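Poly(A) RNA polymerase protein 2 (Saccharomyces cerevisiae, PDB 3NYB) probably adds adenosine tails to RNA as the poly(A) polymerase of the TRAMP surveillance complex, in which it pairs with the zinc-knuckle protein Air2. Local coordinates at residues Tyr3-Asn8 with Gly313-Gly318; Asp27-Ile32 with Leu160-Leu165; Lys15-Trp20 with Phe301-Ala306; Glu220-Tyr225 with Ala290-Leu295. The protein carries 1 engineered substitution. All blocks are in the same frame, centred on the assembly; numbering follows the deposited sequence.

Contact 1 of 4, residues Tyr3-Asn8 with Gly313-Gly318; sequences YPWILN and GKSILG
An ST motif at Ser-315, in the loop after helix 308-311, receives the N-terminal residues Tyr-3, Trp-5 and Ile-6, so the two ends of the chain pack together. Gly-318 N donates to Ser-315 OG over 2.9 Å, a bent bond of 139°. This turn brings Gly-318 under the Tyr-3 ring: its CA lies 3.9 Å from the ring centroid, in a CH-pi contact over the face. Ser-315 OG stands over the same face toward the rim, and Ser-315 CB is 3.7 Å from Tyr-3 CD1. Because Gly-318 carries no side chain, the ring can come down onto the backbone. From the 3-10 turn 4-6, Ile-6 sends CD1 to within 3.7 Å of Ser-315 OG, while Trp-5 presents the edge of its indole, with CZ2 4.1 Å from Gly-318 CA. With the backbone N on the far side of its CA-CB bond (chi1 172°), Ser-315 OG faces Ile-6 CD1 and reaches Gly-318 N. No hydrogen bond joins the segments; instead Glu-24 of helix 17-31 bonds to Trp-5 NE1, Ser-315 OG and the backbone N of Ile-316 and Leu-317. The contact rests on helix 17-31, and from the C-terminal loop Ile-316 packs on Leu-303 of helix 282-304.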
# COMPACT_ATOMS: atom_id res chain seq x y z
N TYR A 3 -16.31 -7.36 -12.77
CA TYR A 3 -15.11 -6.54 -12.85
C TYR A 3 -15.43 -5.31 -13.67
O TYR A 3 -14.91 -5.15 -14.78
CB TYR A 3 -14.00 -7.33 -13.51
CG TYR A 3 -13.81 -8.69 -12.89
CD1 TYR A 3 -13.80 -9.84 -13.68
CD2 TYR A 3 -13.68 -8.84 -11.52
CE1 TYR A 3 -13.63 -11.10 -13.11
CE2 TYR A 3 -13.52 -10.09 -10.94
CZ TYR A 3 -13.49 -11.21 -11.75
OH TYR A 3 -13.34 -12.45 -11.19
N PRO A 4 -16.27 -4.43 -13.12
CA PRO A 4 -16.86 -3.30 -13.85
C PRO A 4 -15.80 -2.50 -14.57
O PRO A 4 -16.07 -1.99 -15.67
CB PRO A 4 -17.48 -2.46 -12.72
CG PRO A 4 -16.80 -2.96 -11.43
CD PRO A 4 -16.66 -4.41 -11.70
N TRP A 5 -14.60 -2.37 -14.00
CA TRP A 5 -13.56 -1.52 -14.61
C TRP A 5 -13.05 -2.04 -15.95
O TRP A 5 -12.30 -1.36 -16.64
CB TRP A 5 -12.40 -1.31 -13.65
CG TRP A 5 -11.72 -2.58 -13.26
CD1 TRP A 5 -10.66 -3.17 -13.88
CD2 TRP A 5 -12.05 -3.42 -12.15
NE1 TRP A 5 -10.31 -4.33 -13.23
CE2 TRP A 5 -11.15 -4.50 -12.17
CE3 TRP A 5 -13.03 -3.36 -11.15
CZ2 TRP A 5 -11.20 -5.52 -11.22
CZ3 TRP A 5 -13.07 -4.37 -10.21
CH2 TRP A 5 -12.17 -5.43 -10.25
N ILE A 6 -13.47 -3.25 -16.30
CA ILE A 6 -13.10 -3.88 -17.55
C ILE A 6 -14.00 -3.43 -18.70
O ILE A 6 -13.57 -3.39 -19.85
CB ILE A 6 -13.16 -5.43 -17.43
CG1 ILE A 6 -11.76 -5.99 -17.28
CG2 ILE A 6 -13.81 -6.07 -18.63
CD1 ILE A 6 -11.16 -5.71 -15.93
N LEU A 7 -15.24 -3.08 -18.38
CA LEU A 7 -16.24 -2.77 -19.40
C LEU A 7 -15.77 -1.68 -20.36
O LEU A 7 -15.41 -0.59 -19.93
CB LEU A 7 -17.55 -2.36 -18.73
CG LEU A 7 -18.86 -2.67 -19.46
CD1 LEU A 7 -18.79 -4.02 -20.14
CD2 LEU A 7 -20.05 -2.61 -18.50
N ASN A 8 -15.76 -1.99 -21.66
CA ASN A 8 -15.29 -1.08 -22.71
C ASN A 8 -13.79 -0.81 -22.65
O ASN A 8 -13.29 0.16 -23.21
CB ASN A 8 -16.07 0.25 -22.69
CG ASN A 8 -17.58 0.05 -22.63
OD1 ASN A 8 -18.16 -0.68 -23.44
ND2 ASN A 8 -18.23 0.71 -21.67
N GLY A 313 -12.60 -10.24 -22.99
CA GLY A 313 -13.30 -9.83 -21.78
C GLY A 313 -12.78 -10.40 -20.48
O GLY A 313 -13.53 -10.50 -19.51
N LYS A 314 -11.51 -10.78 -20.44
CA LYS A 314 -10.96 -11.38 -19.23
C LYS A 314 -10.25 -10.35 -18.37
O LYS A 314 -9.93 -9.26 -18.84
CB LYS A 314 -10.03 -12.56 -19.54
CG LYS A 314 -10.77 -13.80 -19.97
CD LYS A 314 -12.08 -13.94 -19.21
CE LYS A 314 -12.94 -15.06 -19.81
NZ LYS A 314 -12.18 -16.34 -19.81
N SER A 315 -10.02 -10.70 -17.11
CA SER A 315 -9.43 -9.80 -16.15
C SER A 315 -8.29 -10.47 -15.41
O SER A 315 -8.46 -11.55 -14.85
CB SER A 315 -10.47 -9.34 -15.14
OG SER A 315 -9.84 -8.61 -14.11
N ILE A 316 -7.13 -9.82 -15.41
CA ILE A 316 -5.97 -10.33 -14.70
C ILE A 316 -6.09 -10.02 -13.20
O ILE A 316 -5.96 -10.93 -12.37
CB ILE A 316 -4.67 -9.69 -15.21
CG1 ILE A 316 -4.39 -10.09 -16.65
CG2 ILE A 316 -3.50 -10.10 -14.35
CD1 ILE A 316 -3.22 -9.33 -17.26
N LEU A 317 -6.34 -8.75 -12.89
CA LEU A 317 -6.47 -8.29 -11.51
C LEU A 317 -7.67 -8.91 -10.79
O LEU A 317 -7.60 -9.21 -9.60
CB LEU A 317 -6.61 -6.76 -11.45
CG LEU A 317 -5.46 -5.86 -11.80
CD1 LEU A 317 -5.92 -4.40 -11.80
CD2 LEU A 317 -4.35 -6.05 -10.80
N GLY A 318 -8.76 -9.11 -11.52
CA GLY A 318 -10.05 -9.42 -10.94
C GLY A 318 -10.08 -10.38 -9.76
O GLY A 318 -10.76 -10.12 -8.77

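Contact 2 of 4, residues Asp27-Ile32 with Leu160-Leu165; sequences DFVAYI and LRELVL
Val-29 and Ile-32 meet Leu-165 where helix 17-31 crosses helix 160-173 almost at a right angle, a helix-on-helix packing in the helical part of the polymerase. The local axes are 10.1 Å apart at an angle of 86°, and no hydrogen bond bridges them. Leu-165 can be followed outward: its CB lies 3.9 Å from Ile-32 CD1, and its CG is at nearly the same distance from that methyl. CD1 then comes 3.6 Å from Ile-32 CD1, the two side chains sliding past each other in opposite directions. Leu-165 CD2 also faces Ile-32 CD1, slightly farther off at 4.1 Å. Leu-165 CD1 touches Val-29 CG1 as well, at 3.8 Å, here with the side chains roughly perpendicular. The two methyls of Val-29 divide the work. CG1, placed opposite the backbone N (chi1 175°), faces Leu-165 and the guanidinium of Arg-161, while CG2 turns to the aliphatic stem of Glu-162, 4.2 Å from its CG. An alanine at Val-29 is likely to open a gap between the helices, leaving Leu-165 CD1 without one of its two methyl neighbours and the stem of Glu-162 less well packed. Arg-161 arrives by an extended chain, and its polar end is engaged elsewhere: NE bonds to Asp-71 O and NH2 to Ser-33 OG, which fixes the flat group over the apolar patch. Leu-165 CD1 lies beneath one guanidinium face, 3.7 Å from the Arg-161 plane, while Val-29 CG1 approaches Arg-161 NH1 obliquely at 3.5 Å.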
# COMPACT_ATOMS: atom_id res chain seq x y z
N ASP A 27 -7.08 1.14 -15.37
CA ASP A 27 -8.53 1.14 -15.52
C ASP A 27 -9.20 1.12 -14.15
O ASP A 27 -10.08 1.93 -13.86
CB ASP A 27 -8.98 -0.03 -16.38
CG ASP A 27 -8.56 0.13 -17.83
OD1 ASP A 27 -8.28 1.29 -18.22
OD2 ASP A 27 -8.51 -0.88 -18.56
N PHE A 28 -8.75 0.19 -13.32
CA PHE A 28 -9.20 0.07 -11.94
C PHE A 28 -9.03 1.37 -11.17
O PHE A 28 -9.98 1.87 -10.57
CB PHE A 28 -8.44 -1.05 -11.22
CG PHE A 28 -8.82 -1.19 -9.77
CD1 PHE A 28 -9.96 -1.87 -9.39
CD2 PHE A 28 -8.04 -0.63 -8.78
CE1 PHE A 28 -10.31 -1.99 -8.07
CE2 PHE A 28 -8.38 -0.75 -7.45
CZ PHE A 28 -9.52 -1.42 -7.09
N VAL A 29 -7.82 1.91 -11.18
CA VAL A 29 -7.51 3.16 -10.49
C VAL A 29 -8.43 4.29 -10.92
O VAL A 29 -8.86 5.08 -10.09
CB VAL A 29 -6.04 3.59 -10.69
CG1 VAL A 29 -5.77 4.97 -10.05
CG2 VAL A 29 -5.10 2.56 -10.12
N ALA A 30 -8.72 4.38 -12.21
CA ALA A 30 -9.60 5.44 -12.67
C ALA A 30 -11.03 5.14 -12.23
O ALA A 30 -11.77 6.05 -11.84
CB ALA A 30 -9.51 5.60 -14.20
N TYR A 31 -11.40 3.87 -12.27
CA TYR A 31 -12.73 3.48 -11.83
C TYR A 31 -12.97 3.78 -10.34
O TYR A 31 -14.08 4.15 -9.94
CB TYR A 31 -12.97 2.00 -12.14
CG TYR A 31 -14.30 1.50 -11.66
CD1 TYR A 31 -15.45 1.68 -12.43
CD2 TYR A 31 -14.43 0.86 -10.43
CE1 TYR A 31 -16.69 1.23 -12.00
CE2 TYR A 31 -15.67 0.40 -9.99
CZ TYR A 31 -16.79 0.58 -10.78
OH TYR A 31 -18.02 0.15 -10.36
N ILE A 32 -11.92 3.64 -9.53
CA ILE A 32 -12.03 3.89 -8.09
C ILE A 32 -11.76 5.37 -7.80
O ILE A 32 -11.72 5.80 -6.65
CB ILE A 32 -11.04 3.01 -7.29
CG1 ILE A 32 -9.60 3.47 -7.53
CG2 ILE A 32 -11.22 1.55 -7.66
CD1 ILE A 32 -8.60 2.83 -6.60
N LEU A 160 3.65 5.63 -7.61
CA LEU A 160 3.40 5.41 -6.20
C LEU A 160 1.91 5.25 -5.86
O LEU A 160 1.50 4.25 -5.27
CB LEU A 160 4.03 6.52 -5.37
CG LEU A 160 3.99 6.26 -3.87
CD1 LEU A 160 4.51 4.85 -3.54
CD2 LEU A 160 4.76 7.33 -3.11
N ARG A 161 1.10 6.24 -6.25
CA ARG A 161 -0.34 6.17 -6.00
C ARG A 161 -0.99 4.89 -6.55
O ARG A 161 -1.73 4.21 -5.84
CB ARG A 161 -1.04 7.41 -6.57
CG ARG A 161 -2.56 7.36 -6.48
CD ARG A 161 -3.24 8.70 -6.74
NE ARG A 161 -4.70 8.54 -6.76
CZ ARG A 161 -5.43 8.31 -7.85
NH1 ARG A 161 -4.86 8.22 -9.04
NH2 ARG A 161 -6.74 8.19 -7.75
N GLU A 162 -0.71 4.55 -7.80
CA GLU A 162 -1.35 3.41 -8.45
C GLU A 162 -1.04 2.10 -7.75
O GLU A 162 -1.93 1.31 -7.48
CB GLU A 162 -0.89 3.28 -9.91
CG GLU A 162 -1.42 4.35 -10.84
CD GLU A 162 -0.81 5.71 -10.59
OE1 GLU A 162 -1.37 6.69 -11.13
OE2 GLU A 162 0.20 5.81 -9.85
N LEU A 163 0.24 1.87 -7.45
CA LEU A 163 0.61 0.63 -6.79
C LEU A 163 0.05 0.59 -5.37
O LEU A 163 -0.39 -0.46 -4.91
CB LEU A 163 2.12 0.41 -6.81
CG LEU A 163 2.64 0.10 -8.22
CD1 LEU A 163 4.04 -0.48 -8.17
CD2 LEU A 163 1.70 -0.87 -8.91
N VAL A 164 0.05 1.73 -4.69
CA VAL A 164 -0.51 1.78 -3.35
C VAL A 164 -2.00 1.42 -3.35
O VAL A 164 -2.46 0.63 -2.51
CB VAL A 164 -0.30 3.15 -2.69
CG1 VAL A 164 -1.09 3.25 -1.41
CG2 VAL A 164 1.19 3.35 -2.40
N LEU A 165 -2.75 1.97 -4.30
CA LEU A 165 -4.17 1.64 -4.38
C LEU A 165 -4.38 0.13 -4.58
O LEU A 165 -5.19 -0.48 -3.89
CB LEU A 165 -4.86 2.45 -5.46
CG LEU A 165 -5.02 3.93 -5.09
CD1 LEU A 165 -5.59 4.73 -6.26
CD2 LEU A 165 -5.88 4.07 -3.84

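Contact 3 of 4, residues Lys15-Trp20 with Phe301-Ala306; sequences KEISDW and FELHSA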
# COMPACT_ATOMS: atom_id res chain seq x y z
N LYS A 15 -0.06 -8.00 -26.98
CA LYS A 15 1.03 -8.95 -27.20
C LYS A 15 1.74 -9.30 -25.91
O LYS A 15 1.97 -10.47 -25.61
CB LYS A 15 2.03 -8.39 -28.21
CG LYS A 15 1.40 -7.85 -29.48
CD LYS A 15 2.45 -7.23 -30.40
CE LYS A 15 1.80 -6.58 -31.62
NZ LYS A 15 2.82 -5.89 -32.46
N GLU A 16 2.10 -8.27 -25.15
CA GLU A 16 2.73 -8.47 -23.85
C GLU A 16 1.68 -8.48 -22.75
O GLU A 16 0.98 -7.49 -22.54
CB GLU A 16 3.78 -7.39 -23.59
CG GLU A 16 5.02 -7.47 -24.48
CD GLU A 16 5.92 -8.64 -24.14
OE1 GLU A 16 5.44 -9.58 -23.47
OE2 GLU A 16 7.11 -8.62 -24.53
N ILE A 17 1.57 -9.60 -22.05
CA ILE A 17 0.58 -9.72 -20.99
C ILE A 17 0.85 -8.67 -19.91
O ILE A 17 -0.07 -8.19 -19.26
CB ILE A 17 0.60 -11.13 -20.37
CG1 ILE A 17 -0.75 -11.46 -19.74
CG2 ILE A 17 1.73 -11.26 -19.36
CD1 ILE A 17 -1.72 -12.08 -20.71
N SER A 18 2.12 -8.32 -19.73
CA SER A 18 2.53 -7.35 -18.73
C SER A 18 2.10 -5.94 -19.09
O SER A 18 2.32 -5.00 -18.33
CB SER A 18 4.05 -7.38 -18.58
OG SER A 18 4.67 -7.31 -19.85
N ASP A 19 1.50 -5.80 -20.28
CA ASP A 19 0.93 -4.52 -20.72
C ASP A 19 -0.58 -4.53 -20.49
O ASP A 19 -1.13 -3.59 -19.92
CB ASP A 19 1.23 -4.29 -22.20
CG ASP A 19 2.70 -4.06 -22.47
OD1 ASP A 19 3.52 -4.25 -21.54
OD2 ASP A 19 3.04 -3.69 -23.62
N TRP A 20 -1.23 -5.58 -20.98
CA TRP A 20 -2.53 -6.02 -20.49
C TRP A 20 -2.64 -5.56 -19.04
O TRP A 20 -3.51 -4.75 -18.68
CB TRP A 20 -2.53 -7.55 -20.50
CG TRP A 20 -3.82 -8.28 -20.80
CD1 TRP A 20 -3.97 -9.41 -21.57
CD2 TRP A 20 -5.13 -7.97 -20.30
NE1 TRP A 20 -5.28 -9.80 -21.60
CE2 TRP A 20 -6.00 -8.95 -20.84
CE3 TRP A 20 -5.63 -6.97 -19.48
CZ2 TRP A 20 -7.37 -8.92 -20.55
CZ3 TRP A 20 -7.00 -6.96 -19.22
CH2 TRP A 20 -7.85 -7.93 -19.75
N PHE A 301 0.58 -16.72 -17.14
CA PHE A 301 0.89 -17.92 -17.91
C PHE A 301 -0.38 -18.40 -18.59
O PHE A 301 -0.41 -18.64 -19.80
CB PHE A 301 1.46 -19.03 -17.02
CG PHE A 301 2.77 -18.67 -16.36
CD1 PHE A 301 3.00 -19.01 -15.04
CD2 PHE A 301 3.76 -18.01 -17.06
CE1 PHE A 301 4.19 -18.70 -14.42
CE2 PHE A 301 4.96 -17.70 -16.45
CZ PHE A 301 5.18 -18.04 -15.13
N GLU A 302 -1.44 -18.53 -17.80
CA GLU A 302 -2.73 -19.04 -18.27
C GLU A 302 -3.29 -18.33 -19.50
O GLU A 302 -3.91 -18.95 -20.36
CB GLU A 302 -3.76 -19.02 -17.15
CG GLU A 302 -5.12 -19.57 -17.55
CD GLU A 302 -6.18 -19.34 -16.48
OE1 GLU A 302 -5.98 -18.48 -15.60
OE2 GLU A 302 -7.23 -20.02 -16.53
N LEU A 303 -3.07 -17.02 -19.59
CA LEU A 303 -3.61 -16.24 -20.71
C LEU A 303 -2.66 -16.23 -21.91
O LEU A 303 -3.10 -16.38 -23.05
CB LEU A 303 -3.93 -14.80 -20.28
CG LEU A 303 -4.96 -14.63 -19.16
CD1 LEU A 303 -5.03 -13.18 -18.72
CD2 LEU A 303 -6.34 -15.12 -19.59
N HIS A 304 -1.37 -16.07 -21.64
CA HIS A 304 -0.35 -16.06 -22.69
C HIS A 304 -0.29 -17.40 -23.42
O HIS A 304 0.47 -17.56 -24.38
CB HIS A 304 1.02 -15.72 -22.11
CG HIS A 304 2.09 -15.57 -23.15
ND1 HIS A 304 2.33 -14.38 -23.81
CD2 HIS A 304 3.00 -16.45 -23.62
CE1 HIS A 304 3.34 -14.54 -24.65
NE2 HIS A 304 3.76 -15.79 -24.56
N SER A 305 -1.09 -18.36 -22.97
CA SER A 305 -1.13 -19.68 -23.58
C SER A 305 -2.55 -20.09 -23.94
O SER A 305 -2.87 -21.28 -23.97
CB SER A 305 -0.52 -20.71 -22.63
OG SER A 305 -1.25 -20.78 -21.43
N ALA A 306 -3.41 -19.11 -24.20
CA ALA A 306 -4.79 -19.40 -24.56
C ALA A 306 -5.16 -18.71 -25.86
O ALA A 306 -4.49 -17.76 -26.28
CB ALA A 306 -5.73 -18.96 -23.44
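Ser-305 OG donates to Phe-301 O over 2.8 Å near the C-terminal end of helix 282-304, where Leu-303 and His-304 receive Ile-17. The hydroxyl approaches tilted 32° from the carbonyl plane, and the bond links Ser-305 back to Phe-301. A backbone bond from Ala-306 N to Leu-303 O, 3.0 Å long, follows. Across the contact the interaction is apolar. Ile-17, in the first turn of helix 17-31, extends CG1 opposite its backbone N (chi1 -155°), which carries CD1 out to Leu-303, 3.5 Å from its CB. CD1 of Leu-303 lies a little farther from the same methyl, and the two side chains cross at about a right angle. CD1 of Ile-17 also comes within 4.1 Å of His-304 N, so its tip rests on both side chain and backbone. His-304 turns the edge of its imidazole toward Lys-15 O, but ND1 stays 4.3 Å from that oxygen, too far for a hydrogen bond. Ile-316 of the C-terminal loop closes over Ile-17, Trp-20 and Leu-303. On the outside, Ser-18 and His-304 pack on Trp-25 and Ile-24 of the Protein AIR2 chain. Through these aliphatic side chains the start of helix 17-31, with Glu-16 at its N-cap position, is joined to helix 282-304 by apolar helix-helix packing within the helical body, probably the central domain, beside Protein AIR2.

Contact 4 of 4, residues Glu220-Tyr225 with Ala290-Leu295; sequences EFFELY and AGAFDL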
# COMPACT_ATOMS: atom_id res chain seq x y z
N GLU A 220 6.49 -7.78 -9.22
CA GLU A 220 7.76 -7.75 -8.52
C GLU A 220 7.65 -7.20 -7.09
O GLU A 220 8.45 -7.54 -6.22
CB GLU A 220 8.81 -6.99 -9.33
CG GLU A 220 9.08 -7.61 -10.69
CD GLU A 220 9.95 -6.74 -11.58
OE1 GLU A 220 10.24 -5.59 -11.21
OE2 GLU A 220 10.35 -7.23 -12.65
N PHE A 221 6.68 -6.34 -6.85
CA PHE A 221 6.45 -5.86 -5.50
C PHE A 221 6.04 -7.02 -4.59
O PHE A 221 6.53 -7.16 -3.48
CB PHE A 221 5.40 -4.75 -5.46
CG PHE A 221 4.89 -4.44 -4.08
CD1 PHE A 221 5.44 -3.41 -3.34
CD2 PHE A 221 3.85 -5.17 -3.52
CE1 PHE A 221 4.97 -3.12 -2.06
CE2 PHE A 221 3.38 -4.87 -2.26
CZ PHE A 221 3.94 -3.85 -1.53
N PHE A 222 5.11 -7.84 -5.06
CA PHE A 222 4.66 -8.98 -4.27
C PHE A 222 5.74 -10.04 -4.16
O PHE A 222 5.78 -10.82 -3.21
CB PHE A 222 3.39 -9.60 -4.88
CG PHE A 222 2.18 -8.73 -4.75
CD1 PHE A 222 1.79 -8.25 -3.51
CD2 PHE A 222 1.42 -8.41 -5.86
CE1 PHE A 222 0.67 -7.45 -3.39
CE2 PHE A 222 0.31 -7.62 -5.74
CZ PHE A 222 -0.07 -7.14 -4.50
N GLU A 223 6.63 -10.06 -5.15
CA GLU A 223 7.74 -11.00 -5.17
C GLU A 223 8.77 -10.62 -4.13
O GLU A 223 9.26 -11.45 -3.37
CB GLU A 223 8.38 -11.00 -6.55
CG GLU A 223 9.61 -11.85 -6.66
CD GLU A 223 10.28 -11.71 -8.01
OE1 GLU A 223 10.47 -12.75 -8.68
OE2 GLU A 223 10.60 -10.56 -8.39
N LEU A 224 9.10 -9.33 -4.09
CA LEU A 224 10.06 -8.84 -3.12
C LEU A 224 9.56 -9.11 -1.71
O LEU A 224 10.20 -9.81 -0.93
CB LEU A 224 10.32 -7.35 -3.32
CG LEU A 224 11.44 -6.76 -2.48
CD1 LEU A 224 10.94 -6.38 -1.12
CD2 LEU A 224 12.59 -7.74 -2.36
N TYR A 225 8.39 -8.56 -1.40
CA TYR A 225 7.87 -8.58 -0.04
C TYR A 225 7.13 -9.86 0.30
O TYR A 225 6.69 -10.05 1.43
CB TYR A 225 6.96 -7.38 0.20
CG TYR A 225 7.69 -6.06 0.13
CD1 TYR A 225 8.71 -5.76 1.01
CD2 TYR A 225 7.35 -5.10 -0.82
CE1 TYR A 225 9.38 -4.55 0.96
CE2 TYR A 225 8.01 -3.89 -0.88
CZ TYR A 225 9.03 -3.62 0.01
OH TYR A 225 9.69 -2.42 -0.05
N ALA A 290 2.76 -13.42 -1.26
CA ALA A 290 3.22 -14.54 -2.05
C ALA A 290 2.03 -15.11 -2.82
O ALA A 290 2.13 -15.42 -4.00
CB ALA A 290 3.83 -15.58 -1.16
N GLY A 291 0.90 -15.25 -2.13
CA GLY A 291 -0.34 -15.65 -2.77
C GLY A 291 -0.64 -14.76 -3.96
O GLY A 291 -1.01 -15.23 -5.03
N ALA A 292 -0.47 -13.45 -3.77
CA ALA A 292 -0.77 -12.50 -4.83
C ALA A 292 0.16 -12.72 -6.02
O ALA A 292 -0.29 -12.80 -7.17
CB ALA A 292 -0.67 -11.08 -4.30
N PHE A 293 1.45 -12.82 -5.74
CA PHE A 293 2.42 -13.17 -6.76
C PHE A 293 2.02 -14.46 -7.49
O PHE A 293 1.96 -14.48 -8.72
CB PHE A 293 3.79 -13.35 -6.10
CG PHE A 293 4.84 -13.82 -7.03
CD1 PHE A 293 5.70 -12.92 -7.63
CD2 PHE A 293 4.98 -15.17 -7.32
CE1 PHE A 293 6.68 -13.35 -8.49
CE2 PHE A 293 5.95 -15.60 -8.19
CZ PHE A 293 6.81 -14.69 -8.77
N ASP A 294 1.74 -15.52 -6.74
CA ASP A 294 1.35 -16.80 -7.34
C ASP A 294 0.16 -16.63 -8.27
O ASP A 294 0.16 -17.13 -9.39
CB ASP A 294 1.02 -17.83 -6.26
CG ASP A 294 2.25 -18.32 -5.52
OD1 ASP A 294 3.34 -17.74 -5.71
OD2 ASP A 294 2.13 -19.30 -4.75
N LEU A 295 -0.86 -15.92 -7.79
CA LEU A 295 -2.09 -15.71 -8.56
C LEU A 295 -1.85 -14.92 -9.84
O LEU A 295 -2.27 -15.34 -10.92
CB LEU A 295 -3.14 -15.01 -7.69
CG LEU A 295 -3.82 -15.84 -6.60
CD1 LEU A 295 -4.30 -14.98 -5.44
CD2 LEU A 295 -4.97 -16.64 -7.17
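Helices 214-228 and 282-304 run in roughly opposite directions at 139°, their local axes only 8.0 Å apart, with the backbones nearest at Phe-222 and Phe-293. The close approach is consistent with the small Ala-292, whose CB sits almost exactly over the middle of the Phe-222 ring. This CH-pi contact is 3.6 Å from CB to the ring centroid and only 7° off the normal, so Ala-292 CB is nearly equidistant from all six ring carbons. Phe-222 CB in turn lies 4.0 Å from Phe-293 CB, and its ring also meets those of Phe-170 and Phe-289. A leucine in place of Phe-222 would probably leave the Ala-292 methyl without the flat face it rests on and deprive Phe-170 and Phe-289 of a ring partner. On the next residue of each helix, Phe-293 and Glu-223 lie side by side, pointing the same way. Glu-223 runs extended along the phenyl group: its CB is 3.5 Å from Phe-293 CD1. Farther out, Glu-223 OE1 is 3.8 Å from Phe-293 CE1, the carboxylate and ring planes 25° apart. The apolar stem thus packs within the chain while the carboxylate is directed to the Protein AIR2 chain, where Glu-223 OE2 and Glu-220 OE2 both form salt bridges to Arg-26 of that chain, linking this helix pair to the partner protein.

The contacts nest along the chain. Contact 1 brings its two ends together and encloses contact 3, which in turn encloses contacts 2 and 4, one after the other. Contacts 2 and 3 share helix 17-31, near its C- and N-terminal ends, with centres 21 Å apart; contacts 3 and 4 share helix 282-304, centres 17 Å apart. Contact 1 touches both contacts 2 and 3, through Trp-5 on Phe-28 and Ile-316 on Trp-20. Late and early parts of the sequence are thereby joined in one helical body, probably the central domain, and contacts 3 and 4 lie along its side that binds Protein AIR2.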